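Local coordinates for protein mRNA export factor (Human herpesvirus 1, PDB 4YXP) that regulates viral gene expression as a homodimer, inhibiting host splicing and mediating nuclear export of intronless viral mRNAs, at residues 103-116 against 145-157. Residues are numbered along the deposited sequence; the frame is centred on the assembly and turned at random.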
loop_
_atom_site.group_PDB
_atom_site.type_symbol
_atom_site.label_atom_id
_atom_site.label_comp_id
_atom_site.label_asym_id
_atom_site.label_seq_id
_atom_site.Cartn_x
_atom_site.Cartn_y
_atom_site.Cartn_z
ATOM N N ARG B 103 3.308 -6.757 13.305
ATOM C CA ARG B 103 2.606 -5.482 13.183
ATOM C C ARG B 103 2.938 -4.807 11.855
ATOM O O ARG B 103 2.096 -4.136 11.260
ATOM C CB ARG B 103 2.959 -4.551 14.343
ATOM C CG ARG B 103 2.325 -3.157 14.235
ATOM C CD ARG B 103 2.677 -2.287 15.435
ATOM N NE ARG B 103 2.239 -0.903 15.264
ATOM C CZ ARG B 103 1.066 -0.420 15.661
ATOM N NH1 ARG B 103 0.177 -1.202 16.269
ATOM N NH2 ARG B 103 0.776 0.857 15.446
ATOM N N ASP B 104 4.174 -4.980 11.399
ATOM C CA ASP B 104 4.616 -4.354 10.165
ATOM C C ASP B 104 3.795 -4.894 9.001
ATOM O O ASP B 104 3.369 -4.134 8.131
ATOM C CB ASP B 104 6.109 -4.597 9.936
ATOM C CG ASP B 104 6.710 -3.627 8.936
ATOM O OD1 ASP B 104 7.177 -2.546 9.353
ATOM O OD2 ASP B 104 6.712 -3.939 7.732
ATOM N N CYS B 105 3.557 -6.203 9.001
ATOM C CA CYS B 105 2.749 -6.833 7.961
ATOM C C CYS B 105 1.292 -6.391 8.040
ATOM O O CYS B 105 0.660 -6.133 7.018
ATOM C CB CYS B 105 2.832 -8.356 8.061
ATOM S SG CYS B 105 4.450 -9.036 7.652
ATOM N N VAL B 106 0.758 -6.312 9.254
ATOM C CA VAL B 106 -0.624 -5.891 9.449
ATOM C C VAL B 106 -0.836 -4.495 8.870
ATOM O O VAL B 106 -1.778 -4.262 8.118
ATOM C CB VAL B 106 -1.015 -5.923 10.938
ATOM C CG1 VAL B 106 -2.407 -5.322 11.154
ATOM C CG2 VAL B 106 -0.974 -7.347 11.466
ATOM N N LEU B 107 0.049 -3.575 9.226
ATOM C CA LEU B 107 -0.104 -2.177 8.847
ATOM C C LEU B 107 0.056 -1.968 7.343
ATOM O O LEU B 107 -0.517 -1.034 6.771
ATOM C CB LEU B 107 0.904 -1.315 9.615
ATOM C CG LEU B 107 0.368 -0.663 10.895
ATOM C CD1 LEU B 107 -0.384 -1.657 11.767
ATOM C CD2 LEU B 107 1.509 -0.030 11.682
ATOM N N ARG B 108 0.821 -2.843 6.700
ATOM C CA ARG B 108 1.045 -2.731 5.263
ATOM C C ARG B 108 -0.118 -3.295 4.442
ATOM O O ARG B 108 -0.175 -3.090 3.222
ATOM C CB ARG B 108 2.367 -3.418 4.887
ATOM C CG ARG B 108 3.571 -2.569 5.282
ATOM C CD ARG B 108 4.928 -3.225 5.078
ATOM N NE ARG B 108 5.975 -2.365 5.629
ATOM C CZ ARG B 108 6.540 -1.343 4.992
ATOM N NH1 ARG B 108 6.199 -1.050 3.744
ATOM N NH2 ARG B 108 7.467 -0.617 5.602
ATOM N N GLN B 109 -1.057 -3.979 5.096
ATOM C CA GLN B 109 -2.222 -4.523 4.390
ATOM C C GLN B 109 -3.563 -4.002 4.926
ATOM O O GLN B 109 -4.621 -4.464 4.500
ATOM C CB GLN B 109 -2.206 -6.059 4.439
ATOM C CG GLN B 109 -2.286 -6.675 5.833
ATOM C CD GLN B 109 -3.702 -6.745 6.380
ATOM O OE1 GLN B 109 -4.536 -7.503 5.885
ATOM N NE2 GLN B 109 -3.977 -5.956 7.412
ATOM N N GLU B 110 -3.522 -3.039 5.843
ATOM C CA GLU B 110 -4.752 -2.465 6.403
ATOM C C GLU B 110 -5.524 -1.634 5.381
ATOM O O GLU B 110 -4.927 -1.063 4.466
ATOM C CB GLU B 110 -4.430 -1.589 7.622
ATOM C CG GLU B 110 -4.177 -2.366 8.890
ATOM C CD GLU B 110 -3.966 -1.470 10.100
ATOM O OE1 GLU B 110 -3.309 -0.413 9.960
ATOM O OE2 GLU B 110 -4.459 -1.831 11.189
ATOM N N ASN B 111 -6.846 -1.557 5.541
ATOM C CA ASN B 111 -7.663 -0.712 4.666
ATOM C C ASN B 111 -7.529 0.742 5.119
ATOM O O ASN B 111 -6.855 1.021 6.110
ATOM C CB ASN B 111 -9.131 -1.173 4.646
ATOM C CG ASN B 111 -9.859 -0.960 5.971
ATOM O OD1 ASN B 111 -9.521 -0.085 6.762
ATOM N ND2 ASN B 111 -10.888 -1.767 6.200
ATOM N N PHE B 112 -8.150 1.671 4.396
ATOM C CA PHE B 112 -7.860 3.087 4.609
ATOM C C PHE B 112 -8.219 3.564 6.019
ATOM O O PHE B 112 -7.427 4.258 6.653
ATOM C CB PHE B 112 -8.585 3.952 3.577
ATOM C CG PHE B 112 -8.318 5.422 3.737
ATOM C CD1 PHE B 112 -7.025 5.916 3.641
ATOM C CD2 PHE B 112 -9.350 6.307 3.992
ATOM C CE1 PHE B 112 -6.769 7.270 3.790
ATOM C CE2 PHE B 112 -9.101 7.664 4.143
ATOM C CZ PHE B 112 -7.811 8.144 4.043
ATOM N N ILE B 113 -9.401 3.204 6.506
ATOM C CA ILE B 113 -9.822 3.627 7.838
ATOM C C ILE B 113 -8.909 3.006 8.891
ATOM O O ILE B 113 -8.544 3.659 9.871
ATOM C CB ILE B 113 -11.300 3.265 8.104
ATOM C CG1 ILE B 113 -12.217 3.976 7.105
ATOM C CG2 ILE B 113 -11.701 3.629 9.542
ATOM C CD1 ILE B 113 -12.166 5.498 7.165
ATOM N N GLU B 114 -8.541 1.745 8.694
ATOM C CA GLU B 114 -7.635 1.076 9.621
ATOM C C GLU B 114 -6.273 1.767 9.637
ATOM O O GLU B 114 -5.664 1.929 10.695
ATOM C CB GLU B 114 -7.480 -0.399 9.248
ATOM C CG GLU B 114 -8.712 -1.239 9.552
ATOM C CD GLU B 114 -8.632 -2.644 8.977
ATOM O OE1 GLU B 114 -7.826 -2.881 8.048
ATOM O OE2 GLU B 114 -9.382 -3.515 9.455
ATOM N N ALA B 115 -5.804 2.185 8.465
ATOM C CA ALA B 115 -4.528 2.884 8.360
ATOM C C ALA B 115 -4.555 4.204 9.137
ATOM O O ALA B 115 -3.593 4.545 9.835
ATOM C CB ALA B 115 -4.178 3.136 6.894
ATOM N N LEU B 116 -5.652 4.945 9.010
ATOM C CA LEU B 116 -5.807 6.198 9.740
ATOM C C LEU B 116 -5.720 5.941 11.237
ATOM O O LEU B 116 -5.057 6.681 11.968
ATOM C CB LEU B 116 -7.139 6.871 9.397
ATOM C CG LEU B 116 -7.312 7.372 7.960
ATOM C CD1 LEU B 116 -8.711 7.935 7.760
ATOM C CD2 LEU B 116 -6.266 8.422 7.617
ATOM N N THR B 145 7.257 0.507 13.560
ATOM C CA THR B 145 6.515 0.227 12.325
ATOM C C THR B 145 5.914 1.490 11.713
ATOM O O THR B 145 4.983 1.415 10.910
ATOM C CB THR B 145 5.387 -0.799 12.560
ATOM O OG1 THR B 145 4.534 -0.355 13.623
ATOM C CG2 THR B 145 5.965 -2.169 12.909
ATOM N N THR B 146 6.456 2.649 12.075
ATOM C CA THR B 146 5.975 3.915 11.524
ATOM C C THR B 146 6.017 3.902 9.989
ATOM O O THR B 146 5.087 4.370 9.332
ATOM C CB THR B 146 6.802 5.107 12.052
ATOM O OG1 THR B 146 6.634 5.216 13.472
ATOM C CG2 THR B 146 6.363 6.419 11.404
ATOM N N ALA B 147 7.090 3.361 9.427
ATOM C CA ALA B 147 7.264 3.335 7.974
ATOM C C ALA B 147 6.142 2.571 7.276
ATOM O O ALA B 147 5.825 2.847 6.119
ATOM C CB ALA B 147 8.607 2.722 7.615
ATOM N N ALA B 148 5.547 1.610 7.975
ATOM C CA ALA B 148 4.509 0.770 7.388
ATOM C C ALA B 148 3.209 1.546 7.179
ATOM O O ALA B 148 2.583 1.449 6.121
ATOM C CB ALA B 148 4.263 -0.447 8.260
ATOM N N VAL B 149 2.798 2.316 8.183
ATOM C CA VAL B 149 1.574 3.101 8.056
ATOM C C VAL B 149 1.836 4.263 7.093
ATOM O O VAL B 149 0.955 4.640 6.316
ATOM C CB VAL B 149 1.039 3.580 9.444
ATOM C CG1 VAL B 149 2.134 4.195 10.297
ATOM C CG2 VAL B 149 -0.126 4.555 9.270
ATOM N N LEU B 150 3.052 4.803 7.115
ATOM C CA LEU B 150 3.448 5.827 6.148
ATOM C C LEU B 150 3.296 5.332 4.709
ATOM O O LEU B 150 2.650 5.988 3.886
ATOM C CB LEU B 150 4.894 6.265 6.394
ATOM C CG LEU B 150 5.499 7.241 5.382
ATOM C CD1 LEU B 150 4.677 8.522 5.301
ATOM C CD2 LEU B 150 6.942 7.554 5.744
ATOM N N ASP B 151 3.893 4.182 4.405
ATOM C CA ASP B 151 3.835 3.618 3.052
ATOM C C ASP B 151 2.400 3.332 2.616
ATOM O O ASP B 151 2.016 3.607 1.471
ATOM C CB ASP B 151 4.655 2.324 2.964
ATOM C CG ASP B 151 6.147 2.577 2.845
ATOM O OD1 ASP B 151 6.556 3.758 2.776
ATOM O OD2 ASP B 151 6.913 1.587 2.807
ATOM N N ASN B 152 1.612 2.767 3.524
ATOM C CA ASN B 152 0.233 2.414 3.217
ATOM C C ASN B 152 -0.607 3.652 2.889
ATOM O O ASN B 152 -1.310 3.681 1.875
ATOM C CB ASN B 152 -0.393 1.648 4.387
ATOM C CG ASN B 152 -1.602 0.829 3.965
ATOM O OD1 ASN B 152 -1.806 0.564 2.777
ATOM N ND2 ASN B 152 -2.401 0.415 4.932
ATOM N N LEU B 153 -0.537 4.673 3.739
ATOM C CA LEU B 153 -1.307 5.895 3.510
ATOM C C LEU B 153 -0.859 6.601 2.233
ATOM O O LEU B 153 -1.682 7.148 1.493
ATOM C CB LEU B 153 -1.184 6.854 4.700
ATOM C CG LEU B 153 -1.982 6.501 5.961
ATOM C CD1 LEU B 153 -1.625 7.448 7.103
ATOM C CD2 LEU B 153 -3.479 6.538 5.700
ATOM N N ALA B 154 0.443 6.594 1.975
ATOM C CA ALA B 154 0.977 7.220 0.772
ATOM C C ALA B 154 0.470 6.512 -0.487
ATOM O O ALA B 154 0.114 7.159 -1.472
ATOM C CB ALA B 154 2.495 7.216 0.804
ATOM N N THR B 155 0.447 5.184 -0.452
ATOM C CA THR B 155 -0.027 4.401 -1.588
ATOM C C THR B 155 -1.486 4.748 -1.886
ATOM O O THR B 155 -1.875 4.914 -3.039
ATOM C CB THR B 155 0.121 2.880 -1.322
ATOM O OG1 THR B 155 1.510 2.535 -1.270
ATOM C CG2 THR B 155 -0.558 2.049 -2.415
ATOM N N ARG B 156 -2.289 4.883 -0.840
ATOM C CA ARG B 156 -3.722 5.082 -1.023
ATOM C C ARG B 156 -4.078 6.526 -1.391
ATOM O O ARG B 156 -5.017 6.755 -2.154
ATOM C CB ARG B 156 -4.463 4.641 0.246
ATOM C CG ARG B 156 -4.449 3.119 0.421
ATOM C CD ARG B 156 -4.807 2.650 1.835
ATOM N NE ARG B 156 -4.576 1.207 1.963
ATOM C CZ ARG B 156 -5.477 0.263 1.691
ATOM N NH1 ARG B 156 -6.704 0.590 1.295
ATOM N NH2 ARG B 156 -5.153 -1.020 1.828
ATOM N N LEU B 157 -3.315 7.495 -0.888
ATOM C CA LEU B 157 -3.678 8.906 -1.053
ATOM C C LEU B 157 -2.899 9.661 -2.137
ATOM O O LEU B 157 -3.210 10.816 -2.417
ATOM C CB LEU B 157 -3.496 9.645 0.279
ATOM C CG LEU B 157 -4.463 9.291 1.411
ATOM C CD1 LEU B 157 -4.032 9.974 2.699
ATOM C CD2 LEU B 157 -5.895 9.671 1.064
HETATM O O HOH W 1 3.140 2.178 14.078
HETATM O O HOH W 2 -1.901 -2.163 1.135
#
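Within the helical core of the folded domain of ICP27, helix 146-167 packs against the turn where helix 93-109 gives way to helix 112-132, and Asn152 and Arg156 reach into that turn. The axes of 103-109 and 146-157 run 13° apart and approach to 8.0 Å, a close spacing consistent with the small side chain of Ala148, whose CB lies 3.7 Å from Leu107 CB. Asn152 ND2 gives an almost straight hydrogen bond to Glu110 O (3.0 Å, 172°), arriving above the carbonyl plane, while its OD1 accepts from Arg156 NE at 3.0 Å. This second bond steadies the guanidinium group, which lays one face over Asn111 CA and the start of the next helix. There a capping box of Asn111 and Glu114 closes the first turn. A water joins Asn152 OD1 to Arg108 O.

Along one flank Arg108, its chain extended from CG to NE, passes over Ala148 and forms a salt bridge from NH1 to Asp151 OD2 (2.9 Å) on the anti side of the carboxylate; the two planes stand 72° apart. Its NE makes a second salt bridge, to Asp104 OD2 at 2.7 Å, and NH1 also reaches Thr155 O of the second subunit. At the end opposite the apolar one, Arg103 NE donates in its guanidinium plane to Thr145 OG1 (2.9 Å), with NH1 held by Glu121 and by Gly266 O of the second subunit. In the apolar end Leu153 CD2 sits among Ala115, Leu116 and the Phe112 ring, whose CE1 also meets Leu157 CD2 at 3.7 Å, and helix 230-241 packs on Phe112 and Leu116.

Two carboxylates probably offset the buried charge of Arg108; Arg103 and Arg108 each bind both helix 146-167 and the second subunit, tying the helix contact to the intertwined dimer at two separate points.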